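Local coordinates for protein sulfide-quinone reductase (Aquifex aeolicus, PDB 3HYW) that oxidises hydrogen sulfide with the help of FAD, passing the electrons to a membrane quinone and building up polysulfur that is released typically as cyclooctasulfur, at residues 136-148 and 160-174. Sequence-based numbering, arbitrary orientation.
Sequences LQELYANPGPVVI and AYEFALMLHYELKKR
Tyr140 and Arg174 meet as a cation-pi stack, a clear case of a charged group closing the outer end of an apolar interface. The guanidinium lies almost flat on one ring face, planes 9° apart, with Arg174 CZ 3.9 Å from the centroid of the Tyr140 ring and displaced from its centre. Arg174 CD adds a CH-pi contact over the same face. Within segment 160-174, a salt bridge from Arg174 NE to Glu170 OE2 (2.8 Å) holds the guanidinium in place; Glu170 OE2 accepts with its anti lone pair and sits 22° out of the guanidinium plane. The other oxygen, Glu170 OE1, is engaged by Trp52.

Apolar contacts continue inward. Leu171 CD2 lies at the ring edge, 3.7 Å from Tyr140 CD2. Leu167 carries CG anti to its backbone N (chi1 -176°), which swings the forked end toward helix 126-141 and strand 146-150; there CD1 packs 3.6 Å from Leu136 CD2, while CD2 meets Val146 tip to tip. Ile148 CD1 settles 3.7 Å from Ala164 CA and also reaches the edge of the Phe163 ring; Leu136 CD1 approaches that ring's far end, 3.8 Å from Phe163 CZ.

Helix 158-173 is the crossover helix of a beta-alpha-beta unit between parallel strands 146-150 and 182-185, with helix 126-141 packed beside it, consistent with the Rossmann-type family; segment 160-173 runs nearly antiparallel to 146-148. An alanine in place of Tyr140 would probably leave the Arg174 guanidinium without its aromatic platform and open a gap beside Leu171. No hydrogen bond joins the two segments, so their cohesion rests on close-fitting apolar surfaces, with the aromatic-cation stack, itself steadied by Glu170, supplying the electrostatic component at the solvent-exposed end.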
loop_
_atom_site.group_PDB
_atom_site.type_symbol
_atom_site.label_atom_id
_atom_site.label_comp_id
_atom_site.label_asym_id
_atom_site.label_seq_id
_atom_site.Cartn_x
_atom_site.Cartn_y
_atom_site.Cartn_z
ATOM N N LEU A 136 0.310 34.048 -4.498
ATOM C CA LEU A 136 1.210 33.057 -5.092
ATOM C C LEU A 136 2.448 33.696 -5.722
ATOM O O LEU A 136 3.556 33.159 -5.611
ATOM C CB LEU A 136 0.477 32.192 -6.120
ATOM C CG LEU A 136 -0.323 31.002 -5.580
ATOM C CD1 LEU A 136 -1.139 30.362 -6.685
ATOM C CD2 LEU A 136 0.596 29.977 -4.940
ATOM N N GLN A 137 2.251 34.838 -6.382
ATOM C CA GLN A 137 3.354 35.589 -6.989
ATOM C C GLN A 137 4.449 35.890 -5.962
ATOM O O GLN A 137 5.641 35.801 -6.269
ATOM C CB GLN A 137 2.841 36.882 -7.643
ATOM C CG GLN A 137 2.007 36.669 -8.916
ATOM C CD GLN A 137 2.812 36.080 -10.078
ATOM O OE1 GLN A 137 2.475 35.018 -10.604
ATOM N NE2 GLN A 137 3.883 36.766 -10.473
ATOM N N GLU A 138 4.022 36.216 -4.742
ATOM C CA GLU A 138 4.908 36.481 -3.603
ATOM C C GLU A 138 5.683 35.230 -3.150
ATOM O O GLU A 138 6.816 35.330 -2.676
ATOM C CB GLU A 138 4.081 37.057 -2.445
ATOM C CG GLU A 138 4.880 37.521 -1.225
ATOM C CD GLU A 138 3.996 37.898 -0.031
ATOM O OE1 GLU A 138 2.758 38.034 -0.204
ATOM O OE2 GLU A 138 4.546 38.064 1.085
ATOM N N LEU A 139 5.067 34.060 -3.290
ATOM C CA LEU A 139 5.727 32.798 -2.962
ATOM C C LEU A 139 6.841 32.446 -3.953
ATOM O O LEU A 139 7.906 31.975 -3.552
ATOM C CB LEU A 139 4.713 31.655 -2.876
ATOM C CG LEU A 139 5.278 30.238 -2.729
ATOM C CD1 LEU A 139 5.826 29.996 -1.313
ATOM C CD2 LEU A 139 4.229 29.207 -3.105
ATOM N N TYR A 140 6.593 32.675 -5.241
ATOM C CA TYR A 140 7.588 32.406 -6.282
ATOM C C TYR A 140 8.806 33.321 -6.131
ATOM O O TYR A 140 9.943 32.897 -6.356
ATOM C CB TYR A 140 6.992 32.571 -7.688
ATOM C CG TYR A 140 5.680 31.852 -7.947
ATOM C CD1 TYR A 140 4.638 32.497 -8.618
ATOM C CD2 TYR A 140 5.480 30.529 -7.537
ATOM C CE1 TYR A 140 3.429 31.848 -8.877
ATOM C CE2 TYR A 140 4.267 29.870 -7.784
ATOM C CZ TYR A 140 3.251 30.538 -8.453
ATOM O OH TYR A 140 2.057 29.902 -8.708
ATOM N N ALA A 141 8.547 34.574 -5.752
ATOM C CA ALA A 141 9.586 35.571 -5.513
ATOM C C ALA A 141 10.425 35.215 -4.284
ATOM O O ALA A 141 11.653 35.299 -4.316
ATOM C CB ALA A 141 8.960 36.951 -5.352
ATOM N N ASN A 142 9.748 34.814 -3.209
ATOM C CA ASN A 142 10.408 34.438 -1.965
ATOM C C ASN A 142 9.946 33.066 -1.485
ATOM O O ASN A 142 9.042 32.969 -0.648
ATOM C CB ASN A 142 10.182 35.511 -0.898
ATOM C CG ASN A 142 10.866 36.822 -1.243
ATOM O OD1 ASN A 142 12.097 36.914 -1.243
ATOM N ND2 ASN A 142 10.070 37.843 -1.548
ATOM N N PRO A 143 10.558 31.994 -2.026
ATOM C CA PRO A 143 10.114 30.621 -1.753
ATOM C C PRO A 143 10.258 30.218 -0.282
ATOM O O PRO A 143 11.226 30.593 0.379
ATOM C CB PRO A 143 11.030 29.771 -2.643
ATOM C CG PRO A 143 12.236 30.620 -2.868
ATOM C CD PRO A 143 11.717 32.021 -2.937
ATOM N N GLY A 144 9.274 29.474 0.212
ATOM C CA GLY A 144 9.259 28.989 1.583
ATOM C C GLY A 144 8.221 27.889 1.706
ATOM O O GLY A 144 7.636 27.486 0.699
ATOM N N PRO A 145 7.985 27.401 2.941
ATOM C CA PRO A 145 7.087 26.278 3.188
ATOM C C PRO A 145 5.650 26.560 2.777
ATOM O O PRO A 145 5.095 27.613 3.101
ATOM C CB PRO A 145 7.167 26.078 4.710
ATOM C CG PRO A 145 8.395 26.761 5.133
ATOM C CD PRO A 145 8.588 27.901 4.189
ATOM N N VAL A 146 5.069 25.610 2.056
ATOM C CA VAL A 146 3.658 25.655 1.695
ATOM C C VAL A 146 2.900 24.584 2.464
ATOM O O VAL A 146 3.375 23.453 2.618
ATOM C CB VAL A 146 3.464 25.481 0.173
ATOM C CG1 VAL A 146 2.001 25.214 -0.181
ATOM C CG2 VAL A 146 3.949 26.714 -0.546
ATOM N N VAL A 147 1.736 24.962 2.981
ATOM C CA VAL A 147 0.789 23.987 3.502
ATOM C C VAL A 147 -0.614 24.250 2.975
ATOM O O VAL A 147 -1.096 25.384 2.946
ATOM C CB VAL A 147 0.868 23.815 5.061
ATOM C CG1 VAL A 147 1.056 25.128 5.746
ATOM C CG2 VAL A 147 -0.341 23.076 5.614
ATOM N N ILE A 148 -1.239 23.177 2.519
ATOM C CA ILE A 148 -2.535 23.238 1.869
ATOM C C ILE A 148 -3.391 22.173 2.540
ATOM O O ILE A 148 -2.869 21.180 3.020
ATOM C CB ILE A 148 -2.387 22.980 0.334
ATOM C CG1 ILE A 148 -1.606 24.130 -0.321
ATOM C CG2 ILE A 148 -3.754 22.820 -0.350
ATOM C CD1 ILE A 148 -0.898 23.762 -1.615
ATOM N N ALA A 160 -8.639 21.057 -3.034
ATOM C CA ALA A 160 -7.402 21.151 -2.257
ATOM C C ALA A 160 -6.314 20.258 -2.847
ATOM O O ALA A 160 -5.173 20.686 -2.974
ATOM C CB ALA A 160 -7.647 20.805 -0.791
ATOM N N TYR A 161 -6.681 19.030 -3.211
ATOM C CA TYR A 161 -5.771 18.114 -3.904
ATOM C C TYR A 161 -5.324 18.667 -5.254
ATOM O O TYR A 161 -4.136 18.605 -5.595
ATOM C CB TYR A 161 -6.437 16.754 -4.097
ATOM C CG TYR A 161 -6.557 15.975 -2.821
ATOM C CD1 TYR A 161 -5.482 15.230 -2.346
ATOM C CD2 TYR A 161 -7.730 16.000 -2.071
ATOM C CE1 TYR A 161 -5.579 14.522 -1.162
ATOM C CE2 TYR A 161 -7.832 15.290 -0.889
ATOM C CZ TYR A 161 -6.750 14.554 -0.443
ATOM O OH TYR A 161 -6.830 13.840 0.721
ATOM N N GLU A 162 -6.278 19.203 -6.018
ATOM C CA GLU A 162 -5.983 19.818 -7.312
ATOM C C GLU A 162 -4.983 20.949 -7.165
ATOM O O GLU A 162 -3.979 20.983 -7.871
ATOM C CB GLU A 162 -7.248 20.384 -7.965
ATOM C CG GLU A 162 -8.133 19.388 -8.650
ATOM C CD GLU A 162 -9.229 20.078 -9.442
ATOM O OE1 GLU A 162 -9.999 20.851 -8.828
ATOM O OE2 GLU A 162 -9.305 19.865 -10.673
ATOM N N PHE A 163 -5.274 21.874 -6.251
ATOM C CA PHE A 163 -4.447 23.064 -6.049
ATOM C C PHE A 163 -3.028 22.704 -5.604
ATOM O O PHE A 163 -2.054 23.299 -6.068
ATOM C CB PHE A 163 -5.100 24.022 -5.037
ATOM C CG PHE A 163 -4.355 25.324 -4.865
ATOM C CD1 PHE A 163 -3.428 25.485 -3.835
ATOM C CD2 PHE A 163 -4.571 26.385 -5.741
ATOM C CE1 PHE A 163 -2.724 26.687 -3.682
ATOM C CE2 PHE A 163 -3.873 27.593 -5.595
ATOM C CZ PHE A 163 -2.956 27.744 -4.561
ATOM N N ALA A 164 -2.918 21.735 -4.705
ATOM C CA ALA A 164 -1.613 21.287 -4.239
ATOM C C ALA A 164 -0.764 20.735 -5.391
ATOM O O ALA A 164 0.420 21.067 -5.517
ATOM C CB ALA A 164 -1.773 20.261 -3.137
ATOM N N LEU A 165 -1.370 19.905 -6.234
ATOM C CA LEU A 165 -0.638 19.274 -7.326
ATOM C C LEU A 165 -0.360 20.232 -8.485
ATOM O O LEU A 165 0.696 20.145 -9.130
ATOM C CB LEU A 165 -1.334 17.988 -7.776
ATOM C CG LEU A 165 -1.172 16.903 -6.708
ATOM C CD1 LEU A 165 -2.176 15.803 -6.862
ATOM C CD2 LEU A 165 0.251 16.352 -6.695
ATOM N N MET A 166 -1.289 21.163 -8.706
ATOM C CA MET A 166 -1.121 22.254 -9.676
ATOM C C MET A 166 0.036 23.165 -9.285
ATOM O O MET A 166 0.823 23.577 -10.137
ATOM C CB MET A 166 -2.403 23.091 -9.783
ATOM C CG MET A 166 -3.553 22.393 -10.470
ATOM S SD MET A 166 -5.006 23.458 -10.609
ATOM C CE MET A 166 -6.048 22.395 -11.559
ATOM N N LEU A 167 0.112 23.489 -7.997
ATOM C CA LEU A 167 1.181 24.324 -7.470
ATOM C C LEU A 167 2.538 23.629 -7.594
ATOM O O LEU A 167 3.501 24.244 -8.034
ATOM C CB LEU A 167 0.893 24.732 -6.021
ATOM C CG LEU A 167 1.878 25.701 -5.347
ATOM C CD1 LEU A 167 2.075 26.976 -6.184
ATOM C CD2 LEU A 167 1.427 26.034 -3.935
ATOM N N HIS A 168 2.601 22.349 -7.229
ATOM C CA HIS A 168 3.798 21.529 -7.468
ATOM C C HIS A 168 4.256 21.608 -8.932
ATOM O O HIS A 168 5.441 21.804 -9.214
ATOM C CB HIS A 168 3.549 20.063 -7.075
ATOM C CG HIS A 168 4.581 19.116 -7.607
ATOM N ND1 HIS A 168 5.821 18.961 -7.025
ATOM C CD2 HIS A 168 4.568 18.292 -8.684
ATOM C CE1 HIS A 168 6.523 18.079 -7.711
ATOM N NE2 HIS A 168 5.786 17.657 -8.724
ATOM N N TYR A 169 3.305 21.435 -9.850
ATOM C CA TYR A 169 3.559 21.515 -11.282
ATOM C C TYR A 169 4.155 22.875 -11.657
ATOM O O TYR A 169 5.181 22.941 -12.334
ATOM C CB TYR A 169 2.272 21.242 -12.076
ATOM C CG TYR A 169 2.403 21.480 -13.566
ATOM C CD1 TYR A 169 2.902 20.489 -14.412
ATOM C CD2 TYR A 169 2.020 22.695 -14.134
ATOM C CE1 TYR A 169 3.028 20.706 -15.787
ATOM C CE2 TYR A 169 2.139 22.920 -15.512
ATOM C CZ TYR A 169 2.639 21.921 -16.324
ATOM O OH TYR A 169 2.754 22.141 -17.675
ATOM N N GLU A 170 3.513 23.946 -11.193
ATOM C CA GLU A 170 3.962 25.315 -11.459
ATOM C C GLU A 170 5.370 25.581 -10.929
ATOM O O GLU A 170 6.196 26.175 -11.624
ATOM C CB GLU A 170 2.968 26.324 -10.870
ATOM C CG GLU A 170 3.332 27.800 -11.073
ATOM C CD GLU A 170 3.215 28.270 -12.522
ATOM O OE1 GLU A 170 2.378 27.725 -13.281
ATOM O OE2 GLU A 170 3.961 29.200 -12.894
ATOM N N LEU A 171 5.637 25.134 -9.701
ATOM C CA LEU A 171 6.945 25.321 -9.076
ATOM C C LEU A 171 8.039 24.573 -9.836
ATOM O O LEU A 171 9.146 25.084 -9.998
ATOM C CB LEU A 171 6.911 24.905 -7.596
ATOM C CG LEU A 171 5.960 25.697 -6.679
ATOM C CD1 LEU A 171 5.734 24.990 -5.347
ATOM C CD2 LEU A 171 6.457 27.124 -6.455
ATOM N N LYS A 172 7.711 23.373 -10.310
ATOM C CA LYS A 172 8.623 22.580 -11.132
ATOM C C LYS A 172 8.846 23.231 -12.506
ATOM O O LYS A 172 9.936 23.138 -13.076
ATOM C CB LYS A 172 8.082 21.158 -11.281
ATOM C CG LYS A 172 9.147 20.098 -11.527
ATOM C CD LYS A 172 8.575 18.700 -11.318
ATOM C CE LYS A 172 9.442 17.661 -12.007
ATOM N NZ LYS A 172 9.028 16.265 -11.678
ATOM N N LYS A 173 7.809 23.892 -13.017
ATOM C CA LYS A 173 7.892 24.675 -14.253
ATOM C C LYS A 173 8.863 25.849 -14.070
ATOM O O LYS A 173 9.691 26.127 -14.942
ATOM C CB LYS A 173 6.488 25.165 -14.653
ATOM C CG LYS A 173 6.397 25.932 -15.964
ATOM C CD LYS A 173 4.943 26.265 -16.308
ATOM C CE LYS A 173 4.846 27.266 -17.460
ATOM N NZ LYS A 173 5.689 26.881 -18.640
ATOM N N ARG A 174 8.762 26.511 -12.920
ATOM C CA ARG A 174 9.607 27.652 -12.583
ATOM C C ARG A 174 10.991 27.219 -12.074
ATOM O O ARG A 174 11.868 28.057 -11.842
ATOM C CB ARG A 174 8.905 28.540 -11.548
ATOM C CG ARG A 174 7.687 29.286 -12.091
ATOM C CD ARG A 174 6.891 29.951 -10.977
ATOM N NE ARG A 174 5.786 30.759 -11.494
ATOM C CZ ARG A 174 5.848 32.068 -11.743
ATOM N NH1 ARG A 174 6.964 32.747 -11.516
ATOM N NH2 ARG A 174 4.781 32.702 -12.214
#